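PDB 3C5M: oligogalacturonate lyase from Vibrio parahaemolyticus RIMD 2210633, which probably cleaves short pectin-derived oligogalacturonides by beta-elimination, using a seven-bladed beta-propeller that carries a manganese site. Local coordinates for residues D5-N10 against Q70-L75; K22-T27 against I379-E384; K334-S339 against V365-D370. All coordinates share one frame; numbering follows the deposited sequence.

Interaction 1. Residues D5-N10 against Q70-L75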
# COMPACT_ATOMS: atom_id res chain seq x y z
N ASP A 5 21.63 15.57 -1.36
CA ASP A 5 21.77 16.30 -0.10
C ASP A 5 21.42 15.42 1.09
O ASP A 5 20.73 14.41 0.97
CB ASP A 5 20.89 17.54 -0.07
CG ASP A 5 21.30 18.57 -1.10
OD1 ASP A 5 22.49 18.61 -1.48
OD2 ASP A 5 20.43 19.36 -1.53
N VAL A 6 21.91 15.83 2.26
CA VAL A 6 21.67 15.09 3.49
C VAL A 6 21.01 15.99 4.52
O VAL A 6 21.31 17.18 4.60
CB VAL A 6 22.98 14.57 4.06
CG1 VAL A 6 22.71 13.80 5.33
CG2 VAL A 6 23.67 13.71 3.03
N ILE A 7 20.11 15.42 5.31
CA ILE A 7 19.45 16.18 6.36
C ILE A 7 19.50 15.41 7.67
O ILE A 7 19.22 14.22 7.71
CB ILE A 7 17.97 16.49 6.01
CG1 ILE A 7 17.24 15.20 5.66
CG2 ILE A 7 17.89 17.46 4.86
CD1 ILE A 7 15.78 15.43 5.31
N THR A 8 19.89 16.10 8.73
CA THR A 8 19.97 15.46 10.03
C THR A 8 18.65 15.69 10.79
O THR A 8 18.23 16.83 10.98
CB THR A 8 21.16 16.00 10.82
OG1 THR A 8 22.37 15.69 10.11
CG2 THR A 8 21.22 15.36 12.20
N LEU A 9 18.01 14.60 11.21
CA LEU A 9 16.73 14.68 11.91
C LEU A 9 16.84 14.42 13.40
O LEU A 9 17.83 13.88 13.88
CB LEU A 9 15.75 13.66 11.31
CG LEU A 9 15.54 13.71 9.79
CD1 LEU A 9 14.62 12.59 9.37
CD2 LEU A 9 14.96 15.06 9.39
N ASN A 10 15.79 14.82 14.13
CA ASN A 10 15.71 14.63 15.58
C ASN A 10 14.60 13.63 15.89
O ASN A 10 13.47 13.82 15.45
CB ASN A 10 15.39 15.96 16.26
CG ASN A 10 16.62 16.81 16.48
OD1 ASN A 10 17.55 16.80 15.68
ND2 ASN A 10 16.63 17.56 17.57
N GLN A 70 20.14 8.90 11.98
CA GLN A 70 19.17 9.96 11.98
C GLN A 70 19.41 10.92 10.83
O GLN A 70 18.96 12.06 10.88
CB GLN A 70 19.19 10.70 13.31
CG GLN A 70 18.71 9.81 14.43
CD GLN A 70 18.44 10.56 15.70
OE1 GLN A 70 17.93 10.00 16.65
NE2 GLN A 70 18.78 11.84 15.71
N GLN A 71 20.12 10.45 9.81
CA GLN A 71 20.38 11.27 8.62
C GLN A 71 19.64 10.72 7.42
O GLN A 71 19.58 9.51 7.22
CB GLN A 71 21.88 11.32 8.33
CG GLN A 71 22.65 11.99 9.44
CD GLN A 71 24.11 12.14 9.11
OE1 GLN A 71 24.73 11.21 8.59
NE2 GLN A 71 24.68 13.30 9.43
N ALA A 72 19.05 11.61 6.64
CA ALA A 72 18.29 11.21 5.47
C ALA A 72 18.90 11.84 4.24
O ALA A 72 19.28 13.02 4.25
CB ALA A 72 16.85 11.65 5.62
N VAL A 73 18.99 11.07 3.17
CA VAL A 73 19.55 11.59 1.92
C VAL A 73 18.42 11.75 0.91
O VAL A 73 17.50 10.93 0.85
CB VAL A 73 20.65 10.64 1.37
CG1 VAL A 73 20.13 9.21 1.30
CG2 VAL A 73 21.08 11.11 -0.00
N GLN A 74 18.49 12.82 0.13
CA GLN A 74 17.47 13.06 -0.88
C GLN A 74 17.72 12.12 -2.05
O GLN A 74 18.78 12.14 -2.66
CB GLN A 74 17.52 14.52 -1.34
CG GLN A 74 16.18 15.07 -1.83
CD GLN A 74 16.30 16.48 -2.40
OE1 GLN A 74 16.99 17.35 -1.84
NE2 GLN A 74 15.60 16.72 -3.51
N LEU A 75 16.72 11.30 -2.35
CA LEU A 75 16.79 10.32 -3.43
C LEU A 75 16.41 10.90 -4.78
O LEU A 75 17.09 10.66 -5.78
CB LEU A 75 15.87 9.13 -3.11
CG LEU A 75 16.48 7.92 -2.42
CD1 LEU A 75 17.63 8.34 -1.52
CD2 LEU A 75 15.41 7.19 -1.66
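With chi1 at 53°, Ile7 places CG1 between its own backbone N and carbonyl carbon, which brings that branch against Ala72: Ile7 CG1 is 3.6 Å from Ala72 CB. The outer carbon continues the same chain, and Ile7 CD1 stays within 3.9 Å of the methyl. Thr8 and Gln71, on the other face of the ribbon, have matching first torsions. Thr8 OG1 and Gln71 CG (chi1 -64°) each sit beside their own backbone N, and the two side chains run alongside each other in one direction. A weak hydrogen bond from Gln71 NE2 to Thr8 OG1, 3.4 Å long, joins them.

The backbones form an antiparallel ladder. Ile7 and Ala72 are its hydrogen-bonded pair, with both Ile7 N to Ala72 O and Ala72 N to Ile7 O at 2.8 Å; Val6–Val73 and Thr8–Gln71 are the non-hydrogen-bonded pairs on either side. Two more backbone bonds flank these bridges, Leu9 N to Gln70 O, 2.7 Å, and Gln74 N to Asp5 O, 2.9 Å. At the latter end the side chains of Asp5 and Gln74 lie side by side with their planes 66° apart, and Asp5 OD2 and Gln74 OE1 both hydrogen-bond the backbone N of Ala2, which links this first modelled residue to both segments.

Ile7 also touches Phe56, while Leu9 reaches Leu65 and Pro28. Strand 71-74 is flanked by 61-66 on its inner side and by 6-8, which adds a fifth, outermost strand to the antiparallel sheet ending at 33-34.

Interaction 2. Residues K22-T27 against I379-E384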
# COMPACT_ATOMS: atom_id res chain seq x y z
N LYS A 22 5.29 3.14 23.78
CA LYS A 22 6.21 4.16 23.28
C LYS A 22 6.03 4.41 21.79
O LYS A 22 5.84 3.49 21.00
CB LYS A 22 7.67 3.77 23.55
CG LYS A 22 8.11 3.98 24.99
CD LYS A 22 9.60 3.78 25.18
CE LYS A 22 10.00 2.33 25.05
NZ LYS A 22 11.48 2.16 25.21
N VAL A 23 6.07 5.69 21.42
CA VAL A 23 5.92 6.11 20.04
C VAL A 23 6.96 7.17 19.75
O VAL A 23 7.09 8.15 20.48
CB VAL A 23 4.56 6.75 19.78
CG1 VAL A 23 4.51 7.24 18.37
CG2 VAL A 23 3.46 5.75 20.06
N THR A 24 7.69 6.98 18.66
CA THR A 24 8.72 7.93 18.33
C THR A 24 8.49 8.57 16.96
O THR A 24 8.15 7.88 16.00
CB THR A 24 10.11 7.24 18.46
OG1 THR A 24 11.08 7.91 17.65
CG2 THR A 24 10.00 5.78 18.11
N ARG A 25 8.63 9.89 16.89
CA ARG A 25 8.42 10.67 15.67
C ARG A 25 9.76 10.80 14.93
O ARG A 25 10.75 11.27 15.50
CB ARG A 25 7.89 12.06 16.04
CG ARG A 25 7.27 12.83 14.90
CD ARG A 25 7.15 14.31 15.20
NE ARG A 25 8.47 14.94 15.30
CZ ARG A 25 8.92 15.54 16.39
NH1 ARG A 25 8.16 15.60 17.47
NH2 ARG A 25 10.14 16.08 16.39
N LEU A 26 9.80 10.40 13.66
CA LEU A 26 11.02 10.46 12.86
C LEU A 26 11.25 11.77 12.13
O LEU A 26 12.39 12.24 12.02
CB LEU A 26 11.03 9.33 11.83
CG LEU A 26 11.10 7.87 12.28
CD1 LEU A 26 12.14 7.72 13.36
CD2 LEU A 26 9.76 7.40 12.77
N THR A 27 10.18 12.36 11.61
CA THR A 27 10.29 13.60 10.86
C THR A 27 9.88 14.86 11.64
O THR A 27 9.15 14.77 12.64
CB THR A 27 9.44 13.49 9.56
OG1 THR A 27 8.07 13.19 9.87
CG2 THR A 27 9.99 12.38 8.69
N ILE A 379 6.83 5.76 14.51
CA ILE A 379 7.04 4.33 14.62
C ILE A 379 6.65 3.99 16.04
O ILE A 379 7.30 4.42 17.00
CB ILE A 379 8.51 3.93 14.39
CG1 ILE A 379 8.85 3.95 12.91
CG2 ILE A 379 8.76 2.53 14.94
CD1 ILE A 379 10.30 3.80 12.61
N ALA A 380 5.58 3.22 16.19
CA ALA A 380 5.12 2.83 17.52
C ALA A 380 5.74 1.49 17.90
O ALA A 380 5.69 0.54 17.13
CB ALA A 380 3.60 2.73 17.53
N ASP A 381 6.31 1.43 19.10
CA ASP A 381 6.90 0.19 19.60
C ASP A 381 5.81 -0.84 19.72
O ASP A 381 4.63 -0.49 19.79
CB ASP A 381 7.56 0.43 20.96
CG ASP A 381 9.00 0.93 20.84
OD1 ASP A 381 9.28 1.83 19.99
OD2 ASP A 381 9.86 0.43 21.60
N VAL A 382 6.18 -2.12 19.72
CA VAL A 382 5.19 -3.18 19.86
C VAL A 382 5.69 -4.21 20.85
O VAL A 382 6.35 -5.18 20.48
CB VAL A 382 4.90 -3.90 18.53
CG1 VAL A 382 3.85 -4.98 18.73
CG2 VAL A 382 4.43 -2.90 17.49
N PRO A 383 5.38 -4.01 22.14
CA PRO A 383 5.80 -4.92 23.21
C PRO A 383 5.42 -6.38 22.94
O PRO A 383 4.54 -6.66 22.13
CB PRO A 383 5.11 -4.34 24.44
CG PRO A 383 3.91 -3.66 23.86
CD PRO A 383 4.47 -2.98 22.66
N GLU A 384 6.08 -7.30 23.62
CA GLU A 384 5.82 -8.72 23.43
C GLU A 384 4.39 -9.11 23.75
O GLU A 384 3.85 -10.05 23.18
CB GLU A 384 6.80 -9.55 24.25
CG GLU A 384 8.26 -9.38 23.80
CD GLU A 384 8.47 -9.65 22.30
OE1 GLU A 384 8.06 -10.74 21.83
OE2 GLU A 384 9.06 -8.78 21.62
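Asp381 N donates to Lys22 O over 2.8 Å, the shortest polar bond between the two strands, and it sits where the ladder ends. Two further backbone bonds complete the ladder at Thr24 and Ile379, the hydrogen-bonded pair: Ile379 N to Thr24 O is 2.9 Å, while Thr24 N meets Ile379 O at 3.1 Å from well above the carbonyl plane, 38° out of it.

Side chains meet differently on the two faces. Val23 and Ala380 form the non-hydrogen-bonded pair, and Val23 puts its CG2 branch against the methyl of Ala380, 3.9 Å from CB. On the face that carries Thr24 and Ile379, the side chain of Ile379 is met by Leu26, from just past the end of strand 22-25. The CD2 branch of Leu26 does the touching, 3.6 Å from both CG1 and CD1 of Ile379, and the two side chains cross at about a right angle.

The side chains of Lys22 and Asp381 are less tightly joined. The bend at chi3 (-70°) turns Lys22 CE toward Asp381, yet Lys22 NZ stays 4.3 Å from Asp381 OD2, beyond a salt bridge, so any attraction is probably modest. Within the first segment, Arg25 NE donates to Thr27 O at 2.8 Å, close to the guanidinium plane, and Arg25 NH1 forms a salt bridge with Glu12.

Strand 22-25 comes from near the N-terminus and 376-381 from near the C-terminus, yet they are neighbours in one antiparallel sheet. Pairing of the two chain ends within a single blade is the "Velcro" closure of the ring familiar from beta-propellers.

Interaction 3. Residues K334-S339 against V365-D370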
# COMPACT_ATOMS: atom_id res chain seq x y z
N LYS A 334 -5.57 -2.70 21.19
CA LYS A 334 -5.15 -1.33 20.89
C LYS A 334 -3.68 -1.17 21.17
O LYS A 334 -3.25 -1.38 22.29
CB LYS A 334 -5.93 -0.32 21.72
CG LYS A 334 -7.41 -0.22 21.39
CD LYS A 334 -8.03 0.99 22.10
CE LYS A 334 -9.51 1.17 21.77
NZ LYS A 334 -10.38 0.05 22.25
N LEU A 335 -2.90 -0.78 20.15
CA LEU A 335 -1.45 -0.60 20.32
C LEU A 335 -1.19 0.76 20.94
O LEU A 335 -0.74 0.88 22.08
CB LEU A 335 -0.72 -0.66 18.97
CG LEU A 335 0.72 -1.17 18.93
CD1 LEU A 335 1.40 -0.70 17.65
CD2 LEU A 335 1.49 -0.70 20.14
N CYS A 336 -1.46 1.79 20.17
CA CYS A 336 -1.26 3.14 20.64
C CYS A 336 -2.31 3.93 19.90
O CYS A 336 -3.27 3.36 19.38
CB CYS A 336 0.13 3.66 20.30
SG CYS A 336 0.42 3.94 18.54
N LYS A 337 -2.12 5.23 19.84
CA LYS A 337 -3.09 6.09 19.20
C LYS A 337 -2.43 6.87 18.07
O LYS A 337 -1.34 7.39 18.24
CB LYS A 337 -3.68 7.00 20.28
CG LYS A 337 -4.93 7.74 19.89
CD LYS A 337 -5.72 8.23 21.11
CE LYS A 337 -4.95 9.24 21.97
NZ LYS A 337 -3.97 8.60 22.89
N HIS A 338 -3.09 6.93 16.91
CA HIS A 338 -2.55 7.68 15.78
C HIS A 338 -3.22 9.04 15.67
O HIS A 338 -2.62 9.99 15.18
CB HIS A 338 -2.71 6.89 14.45
CG HIS A 338 -4.14 6.68 14.02
ND1 HIS A 338 -4.96 7.71 13.61
CD2 HIS A 338 -4.88 5.55 13.93
CE1 HIS A 338 -6.14 7.21 13.28
NE2 HIS A 338 -6.12 5.91 13.47
N SER A 339 -4.45 9.14 16.16
CA SER A 339 -5.21 10.40 16.15
C SER A 339 -4.97 11.23 14.90
O SER A 339 -4.43 12.33 14.98
CB SER A 339 -4.84 11.25 17.37
OG SER A 339 -5.21 10.62 18.59
N VAL A 365 5.64 -0.41 14.55
CA VAL A 365 4.68 -0.16 13.50
C VAL A 365 4.92 1.26 13.01
O VAL A 365 4.90 2.21 13.80
CB VAL A 365 3.24 -0.27 13.99
CG1 VAL A 365 2.29 0.25 12.92
CG2 VAL A 365 2.91 -1.71 14.31
N LEU A 366 5.14 1.38 11.71
CA LEU A 366 5.39 2.66 11.04
C LEU A 366 4.07 3.13 10.53
O LEU A 366 3.28 2.33 10.05
CB LEU A 366 6.33 2.45 9.86
CG LEU A 366 6.67 3.63 8.98
CD1 LEU A 366 7.72 4.50 9.67
CD2 LEU A 366 7.22 3.12 7.64
N PHE A 367 3.83 4.44 10.64
CA PHE A 367 2.57 5.02 10.17
C PHE A 367 2.65 6.53 10.08
O PHE A 367 3.57 7.13 10.63
CB PHE A 367 1.42 4.61 11.10
CG PHE A 367 1.52 5.18 12.49
CD1 PHE A 367 0.97 6.41 12.79
CD2 PHE A 367 2.16 4.48 13.50
CE1 PHE A 367 1.03 6.94 14.07
CE2 PHE A 367 2.23 5.01 14.79
CZ PHE A 367 1.66 6.24 15.07
N THR A 368 1.71 7.13 9.36
CA THR A 368 1.68 8.59 9.20
C THR A 368 0.59 9.20 10.06
O THR A 368 -0.40 8.54 10.36
CB THR A 368 1.35 9.02 7.74
OG1 THR A 368 2.26 8.40 6.83
CG2 THR A 368 1.46 10.53 7.60
N SER A 369 0.78 10.45 10.47
CA SER A 369 -0.26 11.15 11.22
C SER A 369 -0.03 12.65 11.21
O SER A 369 1.10 13.10 11.11
CB SER A 369 -0.34 10.68 12.67
OG SER A 369 -1.46 11.31 13.28
N ASP A 370 -1.10 13.42 11.31
CA ASP A 370 -0.93 14.87 11.33
C ASP A 370 -1.49 15.47 12.61
O ASP A 370 -1.86 16.64 12.65
CB ASP A 370 -1.62 15.52 10.13
CG ASP A 370 -3.13 15.31 10.13
OD1 ASP A 370 -3.81 15.91 9.24
OD2 ASP A 370 -3.64 14.57 10.99
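Ser369 OG donates to His338 O over 2.6 Å, a side-chain-to-backbone hydrogen bond between the end of strand 364-369 and the loop just past strand 334-337, which share no ladder. The serine hydroxyl reaches it because OG is anti to the backbone N (chi1 -174°), and it approaches the carbonyl tilted 22° from its plane.

Next to this bond lies the ring of Phe367. His338 CB comes to 3.8 Å from Phe367 CE1, while the sulfur of Cys336 approaches CE2, on the other side of the ring, at 4.3 Å. Both come obliquely; Cys336 SG stands 5.2 Å from the ring centroid, a sulfur-aromatic contact. Farther along, Leu335 and Val365 lie alongside with their side chains running opposite ways, Leu335 CD1 3.8 Å from Val365 CG2.

Strand 334-337 is the outermost strand of one propeller blade and 364-369 belongs to the next, and over the touching parts the two run almost parallel, 10° apart. Sheet packs on sheet between neighbouring blades, mostly through buried side chains.

Around this first shell lie further partners. The His338 ring leads away from the contact, and its NE2 hydrogen-bonds Gly301 O on strand 296-301 of the same blade, one strand further in, beyond 321-326. Phe367 also rests on Leu322 of the blade that holds 334-337 and on Ala380 of its own sheet, and Ala380 touches Cys336 as well. Beyond them is the metal site: the side chain of Phe367 is about 6 Å from that of the manganese ligand His355, and about 11 Å from the manganese ion, whereas the side chain of His338 lies about 8 Å from that of another ligand, His287.

Overall arrangement
Interactions 2 and 3 are adjacent, with centres 9 Å apart, because strands 364-369 and 376-381 are neighbours in one sheet: Ala380 N lies 2.7 Å from Val365 O, a probable hydrogen bond. Interaction 2 joins strands within that blade, and interaction 3 packs the blade on the preceding one; Ala380 CB of interaction 2 lies 3.5 Å from Cys336 SG of interaction 3. Interaction 1 lies in a different sheet, its centre 20 Å from that of interaction 2, yet the two touch where Leu9 CD1 packs on Leu26 O at 3.5 Å. Of the three, interaction 3 comes near the manganese ligands, whereas 1 and 2 lie away from that site.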